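Local coordinates for uncharacterized protein (Parabacteroides merdae, PDB 4R7F) that is of unknown function but has three immunoglobulin-like beta-sandwich domains, the first probably related to the plug protein of type 9 secretion systems, at residues 170-175 and 387-392. Residues are numbered along the deposited sequence; the frame is centred on the assembly and turned at random.
Sequences KNFPIT and YDRLIG
F172 reaches from the loop to touch both I391 and R389 of strand 389-397, and its side chain is worth tracing outward. From CB the chain swings away from the backbone N (chi1 -165°), sending the ring toward the strand. CD2 and then CE2 each sit 4.0 Å from I391 CD1, which comes in obliquely, the two side chains crossing at about a right angle. Further out, CZ meets the guanidinium of R389, 3.9 Å from NH2 and 4.1 Å from NH1, and CE1 is also near NH2. The guanidinium plane stands 86° from the ring plane, and its approach is oblique. The main polar partner of R389 is E139, in a salt bridge through NE. The ring of F172 also meets Y380 edge-to-face.

The loop 170-175 probably belongs to one of the protein's three immunoglobulin-like beta-sandwich domains: it leaves strand 160-168 of one sheet and leads through helix 177-180 to strand 181-187 of another. The latter sheet has 389-397 as its other outermost strand within the chain, where I391 and G392 face V378 in a classic beta bulge. I391 holds CG1 between the backbone N and the carbonyl carbon (chi1 62°), and its CD1, the same methyl that meets the F172 ring, reaches I174 CD1 tip to tip at 3.9 Å.

Replacing F172 by an alanine would probably open a gap beside I391 CD1 and leave the guanidinium of R389 and the ring of Y380 without their aromatic neighbour. At the start of the loop, K170 N forms a hydrogen bond with the hydroxyl of Y212 of the second subunit, which places this side of the domain near the dimer partner.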
ATOM      1  N   LYS A 170     -22.183  13.527  -1.714  1.00 28.99           N
ATOM      2  CA  LYS A 170     -23.076  14.067  -2.739  1.00 29.07           C
ATOM      3  C   LYS A 170     -24.285  13.143  -2.976  1.00 29.73           C
ATOM      4  O   LYS A 170     -25.399  13.615  -3.145  1.00 30.23           O
ATOM      5  CB  LYS A 170     -22.321  14.292  -4.065  1.00 32.18           C
ATOM      6  CG  LYS A 170     -23.226  14.847  -5.168  1.00 36.71           C
ATOM      7  CD  LYS A 170     -22.500  15.310  -6.437  1.00 50.18           C
ATOM      8  CE  LYS A 170     -21.776  14.174  -7.163  1.00 68.27           C
ATOM      9  NZ  LYS A 170     -22.564  12.972  -7.586  1.00 68.93           N
ATOM     10  N   ASN A 171     -24.041  11.835  -2.981  1.00 25.16           N
ATOM     11  CA  ASN A 171     -25.073  10.859  -3.208  1.00 31.05           C
ATOM     12  C   ASN A 171     -25.683  10.295  -1.935  1.00 30.45           C
ATOM     13  O   ASN A 171     -26.494   9.400  -2.009  1.00 33.39           O
ATOM     14  CB  ASN A 171     -24.538   9.741  -4.102  1.00 33.70           C
ATOM     15  CG  ASN A 171     -24.185  10.241  -5.501  1.00 45.03           C
ATOM     16  OD1 ASN A 171     -24.687  11.274  -5.932  1.00 38.87           O
ATOM     17  ND2 ASN A 171     -23.316   9.519  -6.206  1.00 69.50           N
ATOM     18  N   PHE A 172     -25.335  10.845  -0.771  1.00 28.66           N
ATOM     19  CA  PHE A 172     -26.016  10.453   0.465  1.00 30.41           C
ATOM     20  C   PHE A 172     -26.107  11.667   1.384  1.00 30.96           C
ATOM     21  O   PHE A 172     -25.426  11.737   2.393  1.00 25.82           O
ATOM     22  CB  PHE A 172     -25.308   9.273   1.141  1.00 32.81           C
ATOM     23  CG  PHE A 172     -26.128   8.600   2.201  1.00 38.10           C
ATOM     24  CD1 PHE A 172     -27.108   7.674   1.852  1.00 35.75           C
ATOM     25  CD2 PHE A 172     -25.946   8.913   3.555  1.00 35.50           C
ATOM     26  CE1 PHE A 172     -27.880   7.058   2.827  1.00 33.58           C
ATOM     27  CE2 PHE A 172     -26.716   8.293   4.527  1.00 31.84           C
ATOM     28  CZ  PHE A 172     -27.684   7.371   4.167  1.00 32.79           C
ATOM     29  N   PRO A 173     -26.934  12.650   1.002  1.00 31.37           N
ATOM     30  CA  PRO A 173     -26.937  13.895   1.749  1.00 33.33           C
ATOM     31  C   PRO A 173     -27.321  13.634   3.189  1.00 36.55           C
ATOM     32  O   PRO A 173     -28.112  12.728   3.455  1.00 25.79           O
ATOM     33  CB  PRO A 173     -27.980  14.736   1.018  1.00 32.24           C
ATOM     34  CG  PRO A 173     -27.972  14.201  -0.389  1.00 31.01           C
ATOM     35  CD  PRO A 173     -27.816  12.727  -0.177  1.00 34.34           C
ATOM     36  N   ILE A 174     -26.674  14.354   4.101  1.00 31.08           N
ATOM     37  CA  ILE A 174     -26.956  14.262   5.539  1.00 30.42           C
ATOM     38  C   ILE A 174     -27.127  15.672   6.094  1.00 27.58           C
ATOM     39  O   ILE A 174     -26.183  16.464   6.103  1.00 28.58           O
ATOM     40  CB  ILE A 174     -25.810  13.570   6.297  1.00 34.93           C
ATOM     41  CG1 ILE A 174     -25.666  12.128   5.856  1.00 37.84           C
ATOM     42  CG2 ILE A 174     -26.057  13.583   7.788  1.00 35.88           C
ATOM     43  CD1 ILE A 174     -24.273  11.585   6.099  1.00 40.23           C
ATOM     44  N   THR A 175     -28.333  15.991   6.542  1.00 28.07           N
ATOM     45  CA  THR A 175     -28.652  17.358   6.948  1.00 31.80           C
ATOM     46  C   THR A 175     -27.815  17.876   8.128  1.00 32.90           C
ATOM     47  O   THR A 175     -27.261  18.954   8.025  1.00 27.96           O
ATOM     48  CB  THR A 175     -30.144  17.516   7.250  1.00 27.15           C
ATOM     49  OG1 THR A 175     -30.905  16.887   6.207  1.00 38.36           O
ATOM     50  CG2 THR A 175     -30.505  18.974   7.319  1.00 31.33           C
ATOM     51  N   TYR A 387     -30.875   2.341  15.295  1.00 40.99           N
ATOM     52  CA  TYR A 387     -29.535   1.730  15.308  1.00 32.74           C
ATOM     53  C   TYR A 387     -28.548   2.513  14.447  1.00 40.16           C
ATOM     54  O   TYR A 387     -28.941   3.336  13.614  1.00 45.92           O
ATOM     55  CB  TYR A 387     -29.576   0.265  14.863  1.00 31.07           C
ATOM     56  CG  TYR A 387     -29.751   0.074  13.381  1.00 34.62           C
ATOM     57  CD1 TYR A 387     -30.991   0.300  12.769  1.00 43.53           C
ATOM     58  CD2 TYR A 387     -28.674  -0.281  12.573  1.00 34.16           C
ATOM     59  CE1 TYR A 387     -31.153   0.172  11.386  1.00 47.53           C
ATOM     60  CE2 TYR A 387     -28.828  -0.430  11.189  1.00 38.69           C
ATOM     61  CZ  TYR A 387     -30.068  -0.211  10.603  1.00 35.65           C
ATOM     62  OH  TYR A 387     -30.231  -0.374   9.244  1.00 34.01           O
ATOM     63  N   ASP A 388     -27.266   2.265  14.696  1.00 37.47           N
ATOM     64  CA  ASP A 388     -26.181   2.914  13.994  1.00 33.53           C
ATOM     65  C   ASP A 388     -25.828   2.116  12.739  1.00 37.13           C
ATOM     66  O   ASP A 388     -25.306   0.994  12.825  1.00 33.89           O
ATOM     67  CB  ASP A 388     -24.937   2.977  14.867  1.00 34.97           C
ATOM     68  CG  ASP A 388     -25.032   4.005  15.982  1.00 39.29           C
ATOM     69  OD1 ASP A 388     -25.723   5.021  15.828  1.00 41.69           O
ATOM     70  OD2 ASP A 388     -24.369   3.807  17.023  1.00 35.69           O
ATOM     71  N   ARG A 389     -26.091   2.724  11.584  1.00 36.79           N
ATOM     72  CA  ARG A 389     -25.618   2.207  10.300  1.00 35.49           C
ATOM     73  C   ARG A 389     -24.191   2.599  10.073  1.00 30.19           C
ATOM     74  O   ARG A 389     -23.760   3.684  10.487  1.00 36.39           O
ATOM     75  CB  ARG A 389     -26.463   2.754   9.159  1.00 33.40           C
ATOM     76  CG  ARG A 389     -27.891   2.238   9.185  1.00 36.45           C
ATOM     77  CD  ARG A 389     -28.814   3.124   8.374  1.00 42.09           C
ATOM     78  NE  ARG A 389     -28.528   3.020   6.942  1.00 38.64           N
ATOM     79  CZ  ARG A 389     -29.078   3.811   6.023  1.00 37.05           C
ATOM     80  NH1 ARG A 389     -29.884   4.787   6.390  1.00 36.32           N
ATOM     81  NH2 ARG A 389     -28.807   3.659   4.736  1.00 31.11           N
ATOM     82  N   LEU A 390     -23.468   1.713   9.408  1.00 27.85           N
ATOM     83  CA  LEU A 390     -22.122   1.971   9.027  1.00 29.38           C
ATOM     84  C   LEU A 390     -22.153   2.309   7.536  1.00 30.35           C
ATOM     85  O   LEU A 390     -22.320   1.423   6.706  1.00 30.68           O
ATOM     86  CB  LEU A 390     -21.277   0.731   9.329  1.00 27.19           C
ATOM     87  CG  LEU A 390     -19.818   0.750   8.893  1.00 27.53           C
ATOM     88  CD1 LEU A 390     -19.143   1.956   9.493  1.00 31.00           C
ATOM     89  CD2 LEU A 390     -19.052  -0.516   9.264  1.00 29.35           C
ATOM     90  N   ILE A 391     -22.003   3.589   7.214  1.00 29.36           N
ATOM     91  CA  ILE A 391     -22.215   4.094   5.870  1.00 24.16           C
ATOM     92  C   ILE A 391     -20.925   4.362   5.102  1.00 30.79           C
ATOM     93  O   ILE A 391     -20.929   4.640   3.906  1.00 28.16           O
ATOM     94  CB  ILE A 391     -23.112   5.356   5.871  1.00 27.45           C
ATOM     95  CG1 ILE A 391     -22.511   6.529   6.638  1.00 30.41           C
ATOM     96  CG2 ILE A 391     -24.505   5.024   6.383  1.00 30.86           C
ATOM     97  CD1 ILE A 391     -23.151   7.861   6.285  1.00 28.98           C
ATOM     98  N   GLY A 392     -19.808   4.266   5.793  1.00 35.88           N
ATOM     99  CA  GLY A 392     -18.521   4.381   5.158  1.00 30.23           C
ATOM    100  C   GLY A 392     -17.401   3.895   6.042  1.00 30.44           C
ATOM    101  O   GLY A 392     -17.445   4.032   7.284  1.00 29.21           O
TER